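Local coordinates for phenazine biosynthesis protein, PhzF family (Bacillus anthracis, PDB 3EDN) that belongs to the PhzF family, has a diaminopimelate epimerase-like fold and probably acts as an isomerase-type enzyme, perhaps in phenazine-type biosynthesis, at residues A[161-166]-A[190-195]. Residues are numbered along the deposited sequence; the frame is centred on the assembly and turned at random.
With SO4 (sulfate ion), chain F.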
loop_
_atom_site.group_PDB
_atom_site.type_symbol
_atom_site.label_atom_id
_atom_site.label_comp_id
_atom_site.label_asym_id
_atom_site.label_seq_id
_atom_site.Cartn_x
_atom_site.Cartn_y
_atom_site.Cartn_z
ATOM N N GLY A 161 7.907 18.557 -18.069
ATOM C CA GLY A 161 7.308 17.872 -16.918
ATOM C C GLY A 161 7.478 18.670 -15.635
ATOM O O GLY A 161 6.596 18.668 -14.779
ATOM N N ASN A 162 8.610 19.363 -15.509
ATOM C CA ASN A 162 8.868 20.248 -14.367
ATOM C C ASN A 162 9.531 21.526 -14.845
ATOM O O ASN A 162 10.333 21.490 -15.772
ATOM C CB ASN A 162 9.770 19.533 -13.362
ATOM C CG ASN A 162 9.095 18.312 -12.764
ATOM O OD1 ASN A 162 8.349 18.420 -11.790
ATOM N ND2 ASN A 162 9.318 17.158 -13.367
ATOM N N TRP A 163 9.211 22.654 -14.217
ATOM C CA TRP A 163 9.738 23.939 -14.665
ATOM C C TRP A 163 11.125 24.224 -14.113
ATOM O O TRP A 163 11.345 24.184 -12.893
ATOM C CB TRP A 163 8.794 25.088 -14.277
ATOM C CG TRP A 163 7.555 25.177 -15.131
ATOM C CD1 TRP A 163 6.288 24.779 -14.796
ATOM C CD2 TRP A 163 7.474 25.689 -16.471
ATOM N NE1 TRP A 163 5.429 24.999 -15.845
ATOM C CE2 TRP A 163 6.126 25.574 -16.880
ATOM C CE3 TRP A 163 8.412 26.238 -17.362
ATOM C CZ2 TRP A 163 5.695 25.975 -18.140
ATOM C CZ3 TRP A 163 7.981 26.647 -18.617
ATOM C CH2 TRP A 163 6.630 26.512 -18.992
ATOM N N THR A 164 12.054 24.528 -15.020
ATOM C CA THR A 164 13.403 24.974 -14.650
ATOM C C THR A 164 13.754 26.220 -15.480
ATOM O O THR A 164 13.118 26.481 -16.493
ATOM C CB THR A 164 14.440 23.838 -14.852
ATOM O OG1 THR A 164 15.627 24.129 -14.114
ATOM C CG2 THR A 164 14.766 23.628 -16.338
ATOM N N VAL A 165 14.740 26.988 -15.037
ATOM C CA VAL A 165 15.210 28.145 -15.806
ATOM C C VAL A 165 16.535 27.788 -16.452
ATOM O O VAL A 165 17.523 27.500 -15.755
ATOM C CB VAL A 165 15.402 29.418 -14.929
ATOM C CG1 VAL A 165 15.690 30.629 -15.806
ATOM C CG2 VAL A 165 14.159 29.690 -14.079
ATOM N N ILE A 166 16.554 27.788 -17.784
ATOM C CA ILE A 166 17.784 27.575 -18.518
ATOM C C ILE A 166 18.526 28.920 -18.578
ATOM O O ILE A 166 18.020 29.875 -19.172
ATOM C CB ILE A 166 17.487 27.078 -19.955
ATOM C CG1 ILE A 166 16.737 25.724 -19.944
ATOM C CG2 ILE A 166 18.773 26.985 -20.766
ATOM C CD1 ILE A 166 17.520 24.589 -19.234
ATOM N N LYS A 190 9.912 35.926 -10.935
ATOM C CA LYS A 190 8.537 36.392 -10.702
ATOM C C LYS A 190 7.474 35.492 -11.332
ATOM O O LYS A 190 6.451 35.181 -10.709
ATOM C CB LYS A 190 8.355 37.817 -11.228
ATOM C CG LYS A 190 9.403 38.798 -10.760
ATOM C CD LYS A 190 9.406 38.931 -9.251
ATOM C CE LYS A 190 10.230 40.135 -8.833
ATOM N NZ LYS A 190 10.177 40.338 -7.362
ATOM N N GLU A 191 7.722 35.085 -12.574
ATOM C CA GLU A 191 6.736 34.341 -13.346
ATOM C C GLU A 191 6.492 32.947 -12.771
ATOM O O GLU A 191 5.347 32.483 -12.710
ATOM C CB GLU A 191 7.167 34.255 -14.815
ATOM C CG GLU A 191 6.213 33.471 -15.708
ATOM C CD GLU A 191 4.895 34.180 -15.951
ATOM O OE1 GLU A 191 4.763 35.364 -15.575
ATOM O OE2 GLU A 191 3.987 33.545 -16.528
ATOM N N ILE A 192 7.572 32.281 -12.363
ATOM C CA ILE A 192 7.493 30.935 -11.790
ATOM C C ILE A 192 8.411 30.849 -10.574
ATOM O O ILE A 192 9.533 30.339 -10.654
ATOM C CB ILE A 192 7.877 29.829 -12.808
ATOM C CG1 ILE A 192 7.273 30.119 -14.190
ATOM C CG2 ILE A 192 7.454 28.457 -12.283
ATOM C CD1 ILE A 192 7.437 28.966 -15.197
ATOM N N PRO A 193 7.938 31.365 -9.435
ATOM C CA PRO A 193 8.781 31.546 -8.259
ATOM C C PRO A 193 9.364 30.250 -7.704
ATOM O O PRO A 193 10.387 30.298 -7.028
ATOM C CB PRO A 193 7.829 32.188 -7.232
ATOM C CG PRO A 193 6.680 32.679 -8.009
ATOM C CD PRO A 193 6.555 31.829 -9.218
ATOM N N ASN A 194 8.727 29.113 -7.980
ATOM C CA ASN A 194 9.191 27.841 -7.443
ATOM C C ASN A 194 9.996 27.010 -8.436
ATOM O O ASN A 194 10.239 25.835 -8.198
ATOM C CB ASN A 194 8.021 27.012 -6.891
ATOM C CG ASN A 194 7.161 26.405 -7.984
ATOM O OD1 ASN A 194 6.967 26.998 -9.051
ATOM N ND2 ASN A 194 6.629 25.211 -7.716
ATOM N N ALA A 195 10.415 27.618 -9.545
ATOM C CA ALA A 195 11.246 26.894 -10.519
ATOM C C ALA A 195 12.642 26.638 -9.973
ATOM O O ALA A 195 13.162 27.415 -9.181
ATOM C CB ALA A 195 11.334 27.666 -11.829
HETATM S S SO4 F . 7.071 21.859 -11.117
HETATM O O1 SO4 F . 5.924 20.985 -10.869
HETATM O O2 SO4 F . 8.303 21.122 -10.885
HETATM O O3 SO4 F . 6.997 22.408 -12.451
HETATM O O4 SO4 F . 7.036 22.987 -10.195
#
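In the diaminopimelate epimerase-like fold of this PhzF-family protein, segment 161-166 meets the type I beta turn, Ile-192 to Ala-195, that leads into the parallel neighbour of its strand, strand 196-201: Trp-163 packs on Ile-192 and Ala-195, and Val-165 on Ala-195. The case illustrates how a connecting loop packs through apolar side chains just ahead, in sequence, of the residues that pair through their backbones. The methyl CD1 of Ile-192 lies over one face of the Trp-163 indole, 3.5 Å from Trp-163 CD2, in a CH-pi contact with the six-membered ring, 26° off that ring's normal. With CG1 anti to the carbonyl carbon and CD1 extended beyond it (chi2 -172°), the Ile-192 side chain reaches the indole, crossing it at about a right angle. Tyr-157 of strand 156-159 touches Trp-163, Val-165 and Ile-192 alike. The turn closes through Ala-195 N, which donates to Ile-192 O at 3.1 Å, and sets the Ala-195 methyl against the strand, CB 3.6 Å from Trp-163 O and 4.1 Å from Val-165 CG2. Pairing with strand 196-201 follows at once, through backbone hydrogen bonds of Val-165 with Ser-196 and His-198, while the hydroxyls of Ser-196 and Thr-164 are hydrogen-bonded to each other. Next to Trp-163 a sulfate, probably from the crystallisation liquor, takes a hydrogen bond from Trp-163 N to O3, 2.8 Å long with an angle of 158° at the hydrogen.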